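Pesticidal crystal protein Cry4Aa (Bacillus thuringiensis, PDB 2C9K) kills mosquito larvae by binding midgut epithelial cells and causing their colloid-osmotic lysis. Local coordinates at residues A[374-379]-A[389-394]; A[60-65]-A[129-134]; A[532-537]-A[548-553]. One frame throughout, in Å; residues are numbered along the deposited sequence.

From the N terminus, contact 2 comes first. It brings segment 60-65, which leads into helix 64-74, against the start of helix 129-137 across 63 residues that are largely helical, so it closes a long loop inside the N-terminal helical domain. Contact 1 follows and closes a nine-residue loop, the outer strand ends and turn of a beta hairpin in the middle domain. Contact 3 closes another hairpin in the C-terminal beta domain. The ten residues between its segments are mostly the rest of the two strands. The three loops run in series; none nests in or crosses another. Each contact joins parts of one domain, and the centres lie 44 to 52 Å apart.

Contact 1 (A[374-379]-A[389-394]); sequences SKMDFF and KELTAG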
loop_
_atom_site.group_PDB
_atom_site.type_symbol
_atom_site.label_atom_id
_atom_site.label_comp_id
_atom_site.label_asym_id
_atom_site.label_seq_id
_atom_site.Cartn_x
_atom_site.Cartn_y
_atom_site.Cartn_z
ATOM N N SER A 374 13.718 25.165 -6.919
ATOM C CA SER A 374 14.044 26.471 -6.368
ATOM C C SER A 374 12.928 26.970 -5.455
ATOM O O SER A 374 13.119 27.922 -4.700
ATOM C CB SER A 374 14.290 27.487 -7.491
ATOM O OG SER A 374 13.088 27.816 -8.171
ATOM N N LYS A 375 11.771 26.321 -5.510
ATOM C CA LYS A 375 10.650 26.728 -4.673
ATOM C C LYS A 375 9.657 25.584 -4.426
ATOM O O LYS A 375 9.409 24.759 -5.312
ATOM C CB LYS A 375 9.929 27.908 -5.330
ATOM C CG LYS A 375 8.771 28.455 -4.521
ATOM C CD LYS A 375 7.940 29.420 -5.343
ATOM C CE LYS A 375 6.752 29.933 -4.543
ATOM N NZ LYS A 375 7.201 30.606 -3.296
ATOM N N MET A 376 9.089 25.535 -3.223
ATOM C CA MET A 376 8.125 24.489 -2.899
ATOM C C MET A 376 6.967 24.954 -2.024
ATOM O O MET A 376 7.149 25.680 -1.054
ATOM C CB MET A 376 8.819 23.306 -2.219
ATOM C CG MET A 376 9.723 22.515 -3.132
ATOM S SD MET A 376 10.511 21.161 -2.262
ATOM C CE MET A 376 11.896 22.020 -1.523
ATOM N N ASP A 377 5.771 24.515 -2.386
ATOM C CA ASP A 377 4.564 24.846 -1.656
ATOM C C ASP A 377 3.995 23.563 -1.090
ATOM O O ASP A 377 3.462 22.735 -1.835
ATOM C CB ASP A 377 3.520 25.464 -2.584
ATOM C CG ASP A 377 3.882 26.857 -3.020
ATOM O OD1 ASP A 377 3.219 27.362 -3.953
ATOM O OD2 ASP A 377 4.816 27.449 -2.431
ATOM N N PHE A 378 4.104 23.403 0.223
ATOM C CA PHE A 378 3.580 22.220 0.878
ATOM C C PHE A 378 2.145 22.431 1.341
ATOM O O PHE A 378 1.765 23.518 1.781
ATOM C CB PHE A 378 4.451 21.846 2.081
ATOM C CG PHE A 378 5.892 21.619 1.734
ATOM C CD1 PHE A 378 6.783 22.687 1.664
ATOM C CD2 PHE A 378 6.357 20.342 1.440
ATOM C CE1 PHE A 378 8.116 22.488 1.307
ATOM C CE2 PHE A 378 7.688 20.135 1.081
ATOM C CZ PHE A 378 8.569 21.212 1.013
ATOM N N PHE A 379 1.342 21.386 1.204
ATOM C CA PHE A 379 -0.035 21.421 1.658
ATOM C C PHE A 379 -0.093 20.413 2.792
ATOM O O PHE A 379 -0.290 19.215 2.592
ATOM C CB PHE A 379 -0.987 21.072 0.525
ATOM C CG PHE A 379 -1.182 22.196 -0.450
ATOM C CD1 PHE A 379 -1.635 23.439 -0.007
ATOM C CD2 PHE A 379 -0.910 22.024 -1.804
ATOM C CE1 PHE A 379 -1.815 24.497 -0.898
ATOM C CE2 PHE A 379 -1.086 23.074 -2.705
ATOM C CZ PHE A 379 -1.540 24.316 -2.250
ATOM N N LYS A 389 2.657 25.910 3.868
ATOM C CA LYS A 389 3.988 26.362 4.228
ATOM C C LYS A 389 4.789 26.516 2.952
ATOM O O LYS A 389 4.463 25.915 1.934
ATOM C CB LYS A 389 4.658 25.360 5.161
ATOM C CG LYS A 389 4.877 25.895 6.557
ATOM C CD LYS A 389 3.576 26.384 7.178
ATOM C CE LYS A 389 3.798 26.925 8.585
ATOM N NZ LYS A 389 4.350 25.883 9.504
ATOM N N GLU A 390 5.836 27.326 3.003
ATOM C CA GLU A 390 6.644 27.559 1.822
ATOM C C GLU A 390 8.108 27.366 2.168
ATOM O O GLU A 390 8.507 27.496 3.322
ATOM C CB GLU A 390 6.391 28.982 1.309
ATOM C CG GLU A 390 6.611 29.184 -0.184
ATOM C CD GLU A 390 6.096 30.543 -0.682
ATOM O OE1 GLU A 390 6.606 31.590 -0.219
ATOM O OE2 GLU A 390 5.177 30.564 -1.540
ATOM N N LEU A 391 8.894 27.026 1.157
ATOM C CA LEU A 391 10.330 26.818 1.299
ATOM C C LEU A 391 10.914 27.355 -0.010
ATOM O O LEU A 391 10.674 26.790 -1.084
ATOM C CB LEU A 391 10.634 25.329 1.458
ATOM C CG LEU A 391 11.983 24.962 2.075
ATOM C CD1 LEU A 391 12.063 25.495 3.499
ATOM C CD2 LEU A 391 12.151 23.448 2.077
ATOM N N THR A 392 11.660 28.454 0.071
ATOM C CA THR A 392 12.216 29.065 -1.130
ATOM C C THR A 392 13.710 29.355 -1.128
ATOM O O THR A 392 14.275 29.797 -0.134
ATOM C CB THR A 392 11.490 30.379 -1.448
ATOM O OG1 THR A 392 10.119 30.103 -1.757
ATOM C CG2 THR A 392 12.143 31.076 -2.628
ATOM N N ALA A 393 14.337 29.113 -2.274
ATOM C CA ALA A 393 15.759 29.362 -2.446
ATOM C C ALA A 393 15.952 30.873 -2.550
ATOM O O ALA A 393 15.448 31.512 -3.483
ATOM C CB ALA A 393 16.256 28.675 -3.714
ATOM N N GLY A 394 16.673 31.438 -1.584
ATOM C CA GLY A 394 16.909 32.868 -1.571
ATOM C C GLY A 394 15.608 33.644 -1.569
ATOM O O GLY A 394 14.864 33.623 -0.590
#
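M376 and L391 form a hydrogen-bonded antiparallel pair, with M376 N to L391 O at 2.9 Å and L391 N returning to M376 O. F378 and K389 make a second such pair. At the end of the strand, A393 N gives a nearly straight bond to S374 O, 3.0 Å with 169° at the hydrogen. The side chains of K375, D377, E390 and T392 share one face. K375 runs extended with CG opposite its backbone N (chi1 -178°) and bends at its last torsion. This carries its ammonium diagonally over this face, past its pair T392, toward E390, in a salt bridge whose exact geometry is doubtful. The carboxylates of D377 and E390 lie side by side with planes 21° apart, and D377 OD2 comes within 3.3 Å of E390 OE2. The other face carries M376, F378 and L391. L391 CB meets the edge of the F378 ring, in its plane, 3.8 Å from F378 CE1. M376 CE touches L391 CD2 at 3.9 Å, the two side chains pointing the same way. F301 and L299 of strand 294-303 pack against this apolar face. S374 and K375 both face I360 in a classic beta bulge on the other flank. The pairing is that of a beta hairpin, with strand 386-392 at the edge of a four-stranded antiparallel sheet of the toxin's middle domain.

Contact 2 (A[60-65]-A[129-134]); sequences KEIAST and PSDCDY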
loop_
_atom_site.group_PDB
_atom_site.type_symbol
_atom_site.label_atom_id
_atom_site.label_comp_id
_atom_site.label_asym_id
_atom_site.label_seq_id
_atom_site.Cartn_x
_atom_site.Cartn_y
_atom_site.Cartn_z
ATOM N N LYS A 60 1.868 -0.235 -25.233
ATOM C CA LYS A 60 1.892 -1.342 -26.189
ATOM C C LYS A 60 0.484 -1.362 -26.771
ATOM O O LYS A 60 -0.421 -0.747 -26.204
ATOM C CB LYS A 60 2.206 -2.667 -25.493
ATOM C CG LYS A 60 2.261 -3.863 -26.428
ATOM C CD LYS A 60 2.905 -5.071 -25.753
ATOM C CE LYS A 60 3.115 -6.221 -26.733
ATOM N NZ LYS A 60 3.971 -7.297 -26.150
ATOM N N GLU A 61 0.267 -2.065 -27.876
ATOM C CA GLU A 61 -1.067 -2.031 -28.454
ATOM C C GLU A 61 -1.827 -3.312 -28.771
ATOM O O GLU A 61 -1.245 -4.378 -28.999
ATOM C CB GLU A 61 -1.038 -1.163 -29.708
ATOM C CG GLU A 61 -0.386 0.180 -29.478
ATOM C CD GLU A 61 -0.908 1.245 -30.415
ATOM O OE1 GLU A 61 -2.064 1.694 -30.222
ATOM O OE2 GLU A 61 -0.165 1.626 -31.347
ATOM N N ILE A 62 -3.152 -3.161 -28.761
ATOM C CA ILE A 62 -4.112 -4.211 -29.085
ATOM C C ILE A 62 -5.394 -3.516 -29.529
ATOM O O ILE A 62 -5.651 -2.367 -29.161
ATOM C CB ILE A 62 -4.458 -5.132 -27.887
ATOM C CG1 ILE A 62 -5.218 -4.351 -26.813
ATOM C CG2 ILE A 62 -3.189 -5.777 -27.346
ATOM C CD1 ILE A 62 -5.815 -5.238 -25.745
ATOM N N ALA A 63 -6.193 -4.218 -30.323
ATOM C CA ALA A 63 -7.444 -3.671 -30.829
ATOM C C ALA A 63 -8.351 -3.210 -29.696
ATOM O O ALA A 63 -8.612 -3.947 -28.747
ATOM C CB ALA A 63 -8.157 -4.710 -31.683
ATOM N N SER A 64 -8.833 -1.982 -29.809
ATOM C CA SER A 64 -9.711 -1.412 -28.805
ATOM C C SER A 64 -10.994 -2.216 -28.591
ATOM O O SER A 64 -11.755 -1.943 -27.660
ATOM C CB SER A 64 -10.045 0.036 -29.183
ATOM O OG SER A 64 -10.215 0.174 -30.582
ATOM N N THR A 65 -11.239 -3.206 -29.445
ATOM C CA THR A 65 -12.434 -4.037 -29.309
ATOM C C THR A 65 -12.296 -4.909 -28.063
ATOM O O THR A 65 -13.287 -5.306 -27.456
ATOM C CB THR A 65 -12.641 -4.945 -30.540
ATOM O OG1 THR A 65 -11.486 -5.768 -30.733
ATOM C CG2 THR A 65 -12.866 -4.112 -31.777
ATOM N N PRO A 129 -0.210 -16.005 -27.620
ATOM C CA PRO A 129 0.130 -16.226 -26.211
ATOM C C PRO A 129 0.503 -14.971 -25.424
ATOM O O PRO A 129 -0.273 -14.491 -24.599
ATOM C CB PRO A 129 1.284 -17.216 -26.292
ATOM C CG PRO A 129 0.893 -18.059 -27.447
ATOM C CD PRO A 129 0.413 -17.040 -28.467
ATOM N N SER A 130 1.695 -14.447 -25.680
ATOM C CA SER A 130 2.172 -13.255 -24.986
ATOM C C SER A 130 1.220 -12.076 -25.151
ATOM O O SER A 130 1.079 -11.248 -24.252
ATOM C CB SER A 130 3.553 -12.864 -25.507
ATOM O OG SER A 130 3.478 -12.529 -26.880
ATOM N N ASP A 131 0.573 -11.996 -26.307
ATOM C CA ASP A 131 -0.359 -10.908 -26.560
ATOM C C ASP A 131 -1.565 -11.072 -25.637
ATOM O O ASP A 131 -2.364 -10.150 -25.466
ATOM C CB ASP A 131 -0.803 -10.924 -28.020
ATOM C CG ASP A 131 -1.045 -9.533 -28.567
ATOM O OD1 ASP A 131 -1.920 -8.811 -28.032
ATOM O OD2 ASP A 131 -0.350 -9.162 -29.537
ATOM N N CYS A 132 -1.687 -12.258 -25.048
ATOM C CA CYS A 132 -2.780 -12.543 -24.130
ATOM C C CYS A 132 -2.331 -12.137 -22.733
ATOM O O CYS A 132 -3.140 -11.708 -21.908
ATOM C CB CYS A 132 -3.141 -14.033 -24.152
ATOM S SG CYS A 132 -4.436 -14.489 -22.953
ATOM N N ASP A 133 -1.034 -12.276 -22.473
ATOM C CA ASP A 133 -0.475 -11.905 -21.180
ATOM C C ASP A 133 -0.568 -10.397 -21.019
ATOM O O ASP A 133 -0.835 -9.896 -19.931
ATOM C CB ASP A 133 0.987 -12.342 -21.081
ATOM C CG ASP A 133 1.130 -13.805 -20.716
ATOM O OD1 ASP A 133 0.863 -14.158 -19.547
ATOM O OD2 ASP A 133 1.504 -14.604 -21.600
ATOM N N TYR A 134 -0.349 -9.680 -22.114
ATOM C CA TYR A 134 -0.403 -8.227 -22.100
ATOM C C TYR A 134 -1.831 -7.750 -21.884
ATOM O O TYR A 134 -2.056 -6.753 -21.201
ATOM C CB TYR A 134 0.145 -7.662 -23.412
ATOM C CG TYR A 134 -0.002 -6.163 -23.535
ATOM C CD1 TYR A 134 0.580 -5.304 -22.599
ATOM C CD2 TYR A 134 -0.738 -5.601 -24.574
ATOM C CE1 TYR A 134 0.424 -3.923 -22.700
ATOM C CE2 TYR A 134 -0.894 -4.228 -24.680
ATOM C CZ TYR A 134 -0.314 -3.397 -23.743
ATOM O OH TYR A 134 -0.467 -2.035 -23.856
#
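K60 and I62 lie on an extended linker between helices 46-58 and 64-74, in the N-terminal helical domain, the bundle linked to pore formation in three-domain Cry toxins. This linker passes the N-terminal part of helix 129-137, where D131 and Y134 meet it. The Y134 ring carries most of the contact. With its CG opposite the backbone N (chi1 174°), the ring reaches out from the helix to the linker. Y134 OH donates to K60 O at 2.7 Å. The donor stands well above the carbonyl plane, 60° out of it, so the bond does not use a lone-pair direction. The aliphatic part of K60 runs over one face of the same ring, in the opposite sense to the tyrosine side chain. K60 CD sits 3.7 Å from the ring centroid and almost on its normal, a CH-pi contact. The I62 CG2 methyl lies in the ring plane at the edge, 3.7 Å from Y134 CD2, and also touches D131 OD1 at 3.4 Å. K55 and I58 of helix 46-58 pack against Y134. C132 is joined to C125 by a disulfide. The K60 ammonium and the D131 carboxylate are not in contact, with K60 NZ and D131 OD2 5.8 Å apart. One polar bond and mainly apolar contacts to face and edge thus fix the Y134 ring; no salt bridge between the segments contributes.

Contact 3 (A[532-537]-A[548-553]); sequences NTRAVI and GMALNP
I537 and M549 pair across a beta hairpin formed by strands 536-541 and 545-550, at the edge of a five-stranded antiparallel sheet in the C-terminal domain. The tight part lies on the I537 side. I537 N bonds to M549 O at 2.9 Å with 176° at the hydrogen, and M549 N returns to I537 O. Beyond the strand end, L551 N reaches A535 O just as straight. I537 has CG1 between its backbone N and carbonyl carbon (chi1 49°), which turns the branch toward the partner strand. I537 CD1 meets L551 CD2 at 3.4 Å, the two side chains at about a right angle. I537 CG1 also touches M549 CG. V600 and Y525 pack on L551. The looser face, with V536, A550 and R534, is more polar. The side chains of V536 and A550, a non-hydrogen-bonded pair, meet only distantly, V536 CG2 to A550 CB 4.4 Å. Apart from this face, past the A535-L551 bond, the chains part and a water bridges A535 N and L551 O weakly. R534 lies over the V536/A550 face, and R534 NE makes a weak bond to L551 O at 3.4 Å. The A550 methyl sits over the centre of one guanidinium face, A550 CB 3.5 Å from R534 CZ.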
loop_
_atom_site.group_PDB
_atom_site.type_symbol
_atom_site.label_atom_id
_atom_site.label_comp_id
_atom_site.label_asym_id
_atom_site.label_seq_id
_atom_site.Cartn_x
_atom_site.Cartn_y
_atom_site.Cartn_z
ATOM N N ASN A 532 12.262 -30.535 12.913
ATOM C CA ASN A 532 13.329 -30.731 13.896
ATOM C C ASN A 532 14.202 -29.498 14.057
ATOM O O ASN A 532 15.098 -29.465 14.906
ATOM C CB ASN A 532 14.206 -31.921 13.496
ATOM C CG ASN A 532 13.395 -33.178 13.238
ATOM O OD1 ASN A 532 12.621 -33.620 14.097
ATOM N ND2 ASN A 532 13.562 -33.761 12.048
ATOM N N THR A 533 13.929 -28.481 13.245
ATOM C CA THR A 533 14.694 -27.240 13.290
ATOM C C THR A 533 13.798 -26.001 13.390
ATOM O O THR A 533 14.028 -24.995 12.722
ATOM C CB THR A 533 15.580 -27.131 12.043
ATOM O OG1 THR A 533 14.787 -27.355 10.868
ATOM C CG2 THR A 533 16.705 -28.154 12.116
ATOM N N ARG A 534 12.781 -26.078 14.240
ATOM C CA ARG A 534 11.853 -24.970 14.414
ATOM C C ARG A 534 12.509 -23.803 15.133
ATOM O O ARG A 534 13.255 -23.986 16.097
ATOM C CB ARG A 534 10.633 -25.424 15.219
ATOM C CG ARG A 534 9.987 -26.690 14.714
ATOM C CD ARG A 534 9.130 -27.302 15.797
ATOM N NE ARG A 534 7.814 -26.680 15.891
ATOM C CZ ARG A 534 6.989 -26.837 16.924
ATOM N NH1 ARG A 534 7.351 -27.589 17.958
ATOM N NH2 ARG A 534 5.798 -26.257 16.920
ATOM N N ALA A 535 12.230 -22.598 14.653
ATOM C CA ALA A 535 12.762 -21.403 15.281
ATOM C C ALA A 535 11.889 -21.182 16.508
ATOM O O ALA A 535 10.711 -21.539 16.513
ATOM C CB ALA A 535 12.661 -20.218 14.338
ATOM N N VAL A 536 12.467 -20.618 17.556
ATOM C CA VAL A 536 11.721 -20.352 18.776
ATOM C C VAL A 536 11.701 -18.850 18.991
ATOM O O VAL A 536 12.724 -18.188 18.825
ATOM C CB VAL A 536 12.376 -21.057 19.982
ATOM C CG1 VAL A 536 11.827 -20.514 21.287
ATOM C CG2 VAL A 536 12.108 -22.537 19.897
ATOM N N ILE A 537 10.543 -18.315 19.358
ATOM C CA ILE A 537 10.397 -16.877 19.573
ATOM C C ILE A 537 9.928 -16.484 20.968
ATOM O O ILE A 537 8.895 -16.951 21.443
ATOM C CB ILE A 537 9.418 -16.299 18.565
ATOM C CG1 ILE A 537 8.149 -17.165 18.555
ATOM C CG2 ILE A 537 10.082 -16.223 17.202
ATOM C CD1 ILE A 537 7.157 -16.828 17.475
ATOM N N GLY A 548 6.212 -17.174 24.772
ATOM C CA GLY A 548 7.188 -17.877 23.965
ATOM C C GLY A 548 6.530 -19.018 23.222
ATOM O O GLY A 548 5.539 -19.577 23.690
ATOM N N MET A 549 7.072 -19.365 22.061
ATOM C CA MET A 549 6.515 -20.452 21.272
ATOM C C MET A 549 7.427 -20.874 20.106
ATOM O O MET A 549 8.330 -20.140 19.697
ATOM C CB MET A 549 5.126 -20.047 20.749
ATOM C CG MET A 549 5.130 -18.855 19.810
ATOM S SD MET A 549 3.492 -18.367 19.175
ATOM C CE MET A 549 2.723 -19.998 18.896
ATOM N N ALA A 550 7.183 -22.074 19.590
ATOM C CA ALA A 550 7.942 -22.612 18.471
ATOM C C ALA A 550 7.151 -22.374 17.192
ATOM O O ALA A 550 5.938 -22.584 17.157
ATOM C CB ALA A 550 8.170 -24.095 18.663
ATOM N N LEU A 551 7.838 -21.925 16.149
ATOM C CA LEU A 551 7.199 -21.669 14.869
ATOM C C LEU A 551 7.284 -22.930 14.015
ATOM O O LEU A 551 8.175 -23.755 14.211
ATOM C CB LEU A 551 7.889 -20.501 14.165
ATOM C CG LEU A 551 7.715 -19.138 14.840
ATOM C CD1 LEU A 551 8.486 -18.083 14.061
ATOM C CD2 LEU A 551 6.242 -18.782 14.901
ATOM N N ASN A 552 6.357 -23.080 13.072
ATOM C CA ASN A 552 6.337 -24.253 12.203
ATOM C C ASN A 552 6.781 -23.906 10.793
ATOM O O ASN A 552 6.705 -22.747 10.372
ATOM C CB ASN A 552 4.927 -24.829 12.129
ATOM C CG ASN A 552 4.371 -25.192 13.487
ATOM O OD1 ASN A 552 3.158 -25.135 13.700
ATOM N ND2 ASN A 552 5.249 -25.579 14.411
ATOM N N PRO A 553 7.266 -24.904 10.040
ATOM C CA PRO A 553 7.701 -24.641 8.665
ATOM C C PRO A 553 6.432 -24.285 7.911
ATOM O O PRO A 553 5.365 -24.785 8.248
ATOM C CB PRO A 553 8.268 -25.977 8.225
ATOM C CG PRO A 553 8.731 -26.578 9.506
ATOM C CD PRO A 553 7.619 -26.271 10.447
HETATM O O HOH W 1 9.985 -22.696 12.218
#